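Local coordinates for protein OS-9 homolog (Saccharomyces cerevisiae, PDB 2YMA) that recognises misfolded glycoproteins in the endoplasmic reticulum lumen and recruits them to the HRD1 ubiquitin ligase complex for degradation, this fragment being its dimerization domain, at residues I23-P28 with E33-M38; S45-I50 with I114-T119. All coordinates share one frame; numbering follows the deposited sequence.

Interaction 1: residues I23-P28 with E33-M38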
# COMPACT_ATOMS: atom_id res chain seq x y z
N ILE A 23 18.44 9.67 -8.24
CA ILE A 23 17.41 8.64 -8.16
C ILE A 23 17.06 8.10 -9.54
O ILE A 23 16.92 8.87 -10.50
CB ILE A 23 16.13 9.18 -7.47
CG1 ILE A 23 16.48 9.75 -6.09
CG2 ILE A 23 15.07 8.11 -7.36
CD1 ILE A 23 15.31 10.42 -5.39
N TYR A 24 16.94 6.79 -9.65
CA TYR A 24 16.59 6.17 -10.93
C TYR A 24 15.34 5.32 -10.87
O TYR A 24 15.14 4.54 -9.93
CB TYR A 24 17.73 5.29 -11.42
CG TYR A 24 18.91 6.06 -11.90
CD1 TYR A 24 19.90 6.48 -11.01
CD2 TYR A 24 19.05 6.38 -13.26
CE1 TYR A 24 21.01 7.22 -11.45
CE2 TYR A 24 20.15 7.11 -13.71
CZ TYR A 24 21.13 7.52 -12.81
OH TYR A 24 22.23 8.23 -13.26
N PHE A 25 14.51 5.46 -11.90
CA PHE A 25 13.39 4.55 -12.10
C PHE A 25 13.93 3.27 -12.75
O PHE A 25 14.53 3.32 -13.83
CB PHE A 25 12.32 5.22 -12.99
CG PHE A 25 11.01 4.47 -13.07
CD1 PHE A 25 10.00 4.71 -12.14
CD2 PHE A 25 10.78 3.55 -14.08
CE1 PHE A 25 8.78 4.03 -12.21
CE2 PHE A 25 9.57 2.88 -14.16
CZ PHE A 25 8.57 3.11 -13.23
N LEU A 26 13.71 2.14 -12.11
CA LEU A 26 14.13 0.86 -12.68
C LEU A 26 12.94 0.15 -13.29
O LEU A 26 12.04 -0.33 -12.57
CB LEU A 26 14.77 -0.04 -11.62
CG LEU A 26 16.08 0.53 -11.08
CD1 LEU A 26 16.77 -0.43 -10.11
CD2 LEU A 26 16.97 0.82 -12.25
N ARG A 27 12.92 0.08 -14.61
CA ARG A 27 11.84 -0.60 -15.28
C ARG A 27 12.27 -1.95 -15.76
O ARG A 27 13.13 -2.06 -16.64
CB ARG A 27 11.32 0.19 -16.47
CG ARG A 27 10.49 -0.72 -17.37
CD ARG A 27 9.18 -0.11 -17.78
NE ARG A 27 8.32 0.28 -16.66
CZ ARG A 27 7.40 1.23 -16.76
NH1 ARG A 27 7.25 1.87 -17.92
NH2 ARG A 27 6.63 1.56 -15.73
N PRO A 28 11.65 -3.00 -15.23
CA PRO A 28 11.99 -4.37 -15.64
C PRO A 28 11.64 -4.61 -17.10
O PRO A 28 10.56 -4.17 -17.55
CB PRO A 28 11.10 -5.23 -14.73
CG PRO A 28 9.94 -4.34 -14.37
CD PRO A 28 10.51 -2.95 -14.30
N GLU A 33 6.77 -8.09 -13.94
CA GLU A 33 7.34 -7.71 -12.65
C GLU A 33 7.28 -6.21 -12.39
O GLU A 33 7.00 -5.42 -13.31
CB GLU A 33 8.80 -8.17 -12.57
CG GLU A 33 8.98 -9.66 -12.79
CD GLU A 33 10.43 -10.08 -12.72
OE1 GLU A 33 11.25 -9.27 -12.24
OE2 GLU A 33 10.75 -11.20 -13.16
N ARG A 34 7.55 -5.80 -11.15
CA ARG A 34 7.27 -4.42 -10.76
C ARG A 34 8.43 -3.46 -10.83
O ARG A 34 9.59 -3.85 -10.76
CB ARG A 34 6.60 -4.35 -9.39
CG ARG A 34 7.28 -5.14 -8.34
CD ARG A 34 6.57 -5.02 -7.01
NE ARG A 34 7.50 -5.44 -5.96
CZ ARG A 34 7.49 -6.64 -5.40
NH1 ARG A 34 6.57 -7.53 -5.75
NH2 ARG A 34 8.38 -6.95 -4.48
N ASP A 35 8.09 -2.18 -10.99
CA ASP A 35 9.05 -1.11 -11.05
C ASP A 35 9.71 -0.96 -9.68
O ASP A 35 9.08 -1.21 -8.66
CB ASP A 35 8.36 0.18 -11.50
CG ASP A 35 7.69 0.06 -12.89
OD1 ASP A 35 8.30 -0.50 -13.83
OD2 ASP A 35 6.54 0.54 -13.05
N LYS A 36 11.00 -0.60 -9.67
CA LYS A 36 11.76 -0.32 -8.46
C LYS A 36 12.33 1.09 -8.58
O LYS A 36 12.31 1.67 -9.67
CB LYS A 36 12.99 -1.22 -8.36
CG LYS A 36 12.81 -2.60 -7.83
CD LYS A 36 14.21 -3.20 -7.65
CE LYS A 36 14.15 -4.59 -7.04
NZ LYS A 36 15.50 -5.17 -6.93
N LEU A 37 12.88 1.60 -7.48
CA LEU A 37 13.64 2.85 -7.50
C LEU A 37 15.05 2.60 -6.98
O LEU A 37 15.26 1.82 -6.04
CB LEU A 37 12.97 3.92 -6.63
CG LEU A 37 11.58 4.38 -7.05
CD1 LEU A 37 10.96 5.28 -6.00
CD2 LEU A 37 11.58 5.03 -8.44
N MET A 38 16.02 3.27 -7.59
CA MET A 38 17.41 3.10 -7.16
C MET A 38 18.10 4.41 -6.79
O MET A 38 18.16 5.36 -7.59
CB MET A 38 18.24 2.40 -8.23
CG MET A 38 19.69 2.22 -7.81
SD MET A 38 20.69 1.45 -9.09
CE MET A 38 20.64 2.71 -10.37

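Interaction 2: residues S45-I50 with I114-T119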
# COMPACT_ATOMS: atom_id res chain seq x y z
N SER A 45 22.52 7.54 1.78
CA SER A 45 23.02 6.18 1.96
C SER A 45 22.51 5.55 3.26
O SER A 45 22.35 4.32 3.36
CB SER A 45 24.55 6.18 1.93
OG SER A 45 25.06 7.17 2.80
N ASN A 46 22.24 6.41 4.24
CA ASN A 46 21.85 5.99 5.58
C ASN A 46 20.38 6.23 5.86
O ASN A 46 19.96 7.36 6.10
CB ASN A 46 22.70 6.73 6.61
CG ASN A 46 22.33 6.38 8.04
OD1 ASN A 46 21.16 6.20 8.38
ND2 ASN A 46 23.34 6.30 8.90
N TRP A 47 19.60 5.15 5.85
CA TRP A 47 18.14 5.26 5.94
C TRP A 47 17.56 5.23 7.36
O TRP A 47 16.35 5.09 7.55
CB TRP A 47 17.46 4.22 5.03
CG TRP A 47 17.60 4.65 3.61
CD1 TRP A 47 18.66 4.40 2.77
CD2 TRP A 47 16.69 5.48 2.87
NE1 TRP A 47 18.45 5.00 1.55
CE2 TRP A 47 17.24 5.67 1.59
CE3 TRP A 47 15.46 6.07 3.17
CZ2 TRP A 47 16.61 6.42 0.60
CZ3 TRP A 47 14.82 6.83 2.18
CH2 TRP A 47 15.40 6.99 0.92
N ASP A 48 18.44 5.39 8.34
CA ASP A 48 18.00 5.60 9.71
C ASP A 48 17.74 7.09 9.91
O ASP A 48 16.60 7.51 10.17
CB ASP A 48 19.06 5.10 10.69
CG ASP A 48 19.24 3.60 10.62
OD1 ASP A 48 18.22 2.88 10.59
OD2 ASP A 48 20.40 3.14 10.58
N GLU A 49 18.79 7.88 9.75
CA GLU A 49 18.67 9.33 9.77
C GLU A 49 18.11 9.88 8.44
O GLU A 49 18.85 10.40 7.62
CB GLU A 49 20.02 9.97 10.11
N ILE A 50 16.79 9.77 8.26
CA ILE A 50 16.10 10.34 7.11
C ILE A 50 15.76 11.81 7.35
O ILE A 50 14.91 12.11 8.18
CB ILE A 50 14.77 9.59 6.82
CG1 ILE A 50 15.05 8.15 6.41
CG2 ILE A 50 13.97 10.29 5.73
CD1 ILE A 50 13.81 7.36 6.17
N ILE A 114 4.35 11.35 0.50
CA ILE A 114 5.29 10.24 0.42
C ILE A 114 5.75 9.81 1.81
O ILE A 114 5.85 10.62 2.72
CB ILE A 114 6.49 10.51 -0.53
CG1 ILE A 114 7.35 11.66 -0.02
CG2 ILE A 114 5.99 10.77 -1.96
CD1 ILE A 114 8.37 12.16 -1.06
N PHE A 115 5.98 8.51 1.96
CA PHE A 115 6.32 7.95 3.25
C PHE A 115 7.35 6.88 3.00
O PHE A 115 7.23 6.10 2.05
CB PHE A 115 5.06 7.36 3.90
CG PHE A 115 5.28 6.75 5.29
CD1 PHE A 115 5.64 5.41 5.44
CD2 PHE A 115 5.09 7.52 6.44
CE1 PHE A 115 5.83 4.85 6.71
CE2 PHE A 115 5.27 6.96 7.72
CZ PHE A 115 5.65 5.63 7.85
N PHE A 116 8.38 6.85 3.83
CA PHE A 116 9.39 5.81 3.75
C PHE A 116 9.12 4.79 4.84
O PHE A 116 9.07 5.12 6.02
CB PHE A 116 10.78 6.40 3.91
CG PHE A 116 11.14 7.38 2.82
CD1 PHE A 116 11.33 6.96 1.52
CD2 PHE A 116 11.32 8.73 3.12
CE1 PHE A 116 11.68 7.87 0.53
CE2 PHE A 116 11.67 9.65 2.13
CZ PHE A 116 11.85 9.22 0.84
N ASN A 117 8.94 3.54 4.44
CA ASN A 117 8.60 2.48 5.37
C ASN A 117 9.66 1.38 5.32
O ASN A 117 9.63 0.51 4.44
CB ASN A 117 7.21 1.92 5.06
CG ASN A 117 6.67 1.04 6.18
OD1 ASN A 117 7.42 0.34 6.87
ND2 ASN A 117 5.35 1.06 6.36
N LYS A 118 10.59 1.44 6.28
CA LYS A 118 11.78 0.59 6.25
C LYS A 118 11.44 -0.87 6.54
O LYS A 118 12.23 -1.77 6.24
CB LYS A 118 12.84 1.11 7.23
N THR A 119 10.27 -1.11 7.12
CA THR A 119 9.91 -2.46 7.57
C THR A 119 8.85 -3.14 6.73
O THR A 119 8.56 -4.31 6.91
CB THR A 119 9.46 -2.46 9.04
OG1 THR A 119 8.37 -1.55 9.20
CG2 THR A 119 10.62 -2.04 9.95

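Interaction 1: residues I23-P28 with E33-M38
Tyr24 and Met38 form the hydrogen-bonded pair at one end of this contact, their backbones joined by two bonds: Tyr24 N to Met38 O (2.8 Å) and Met38 N to Tyr24 O (2.8 Å). Leu26 and Lys36 repeat the pattern, with Leu26 N to Lys36 O at 2.9 Å and the return bond from Lys36 N to Leu26 O. Phe25 and Leu37 are the non-hydrogen-bonded pair in the middle.

Beyond the regular pairing a salt bridge takes over. Arg27 grips the carboxylate of Asp35 side-on, NE reaching OD1 at 2.9 Å and NH2 reaching OD2 at 2.9 Å. Both oxygens lie in the guanidinium plane, whereas the carboxylate is turned 38° from it. The bends in the Arg27 chain at chi2 and chi3 bring its head alongside Asp35, and NH2 also bonds to the carbonyl of Leu70, which should help fix its rotation. At this end, too, the Pro28 ring lies against the backbone of Glu33 and Arg34.

Apolar contacts divide between the two faces. With Tyr24, Leu26 and Lys36, Met38 lies on one: its CB meets Leu26 CD1 at 3.7 Å, and the bend at chi3 (65°) lays CE beside Tyr24 CD1, 3.9 Å away. On the other, Leu37 CD2 approaches Phe25 CD1 obliquely at 4.0 Å; helix 52-67 covers this face through Phe58 and Met65.

Strands 23-28 and 36-39 make an antiparallel beta hairpin within the mixed sheet of the Yos9 dimerization domain, flanked by strands 14-20 and 84-92.

Interaction 2: residues S45-I50 with I114-T119
Trp47, carried by a loop with no regular secondary structure, drives the edge of its indole into the face of Phe116 on strand 112-117, a T-shaped stack at the heart of a small contact without any hydrogen bond across it. The ring planes stand at 68°, and the centroids of the six-membered ring and the phenyl ring are 5.0 Å apart. With CG anti to the carbonyl carbon (chi1 -73°), the indole of Trp47 is carried toward the strand. Its CZ3 does most of the touching: it sits above the phenyl plane, displaced toward the rim, 3.6 Å from Phe116 CD1. Alongside it, Trp47 CH2 comes to 3.8 Å from Phe116 CE1.

Ile50 meets the same phenylalanine nearer its root, CD1 of Ile50 lying 3.9 Å from Phe116 CB. Loop 45-50, just before helix 52-67, packs on strand 112-117 of the dimerization domain's sheet, and Trp47 also touches Gln99 and Thr100 of strand 98-106. Tyr55 and Phe58 of the helix meet the Phe116 ring as well.

Each segment has its own Asx turn. Asn46 OD1 accepts from the backbone N of Asp48 (2.8 Å) and, from above its carbonyl plane, from that of Glu49, bracing the loop around Trp47. Asn117 OD1 takes the N and hydroxyl of Thr119 as the strand ends. Asn117 ND2 bonds to the carbonyl of Leu130 of the second subunit, and Phe115 packs on Tyr132 of that subunit.

Overall arrangement
Interaction 1 lies close to the centre of the folded domain and interaction 2 toward its periphery, their centres about 17 Å apart. Both are partly buried: Phe25, Leu26 and Leu37 are buried in the first, whereas in the second buried Phe116 is met by partly exposed Trp47 and Ile50. They reach the same mixed sheet, with helix 52-67 as common ground: Phe58 touches Ile23 and Leu37 in the first and Phe116 in the second. Interaction 1 pairs two neighbouring strands through backbone bonds and a salt bridge; interaction 2 joins residues distant in sequence through aromatic and aliphatic packing alone. Segment 114-119 also touches the second subunit of the homodimer, whereas neither segment of interaction 1 does.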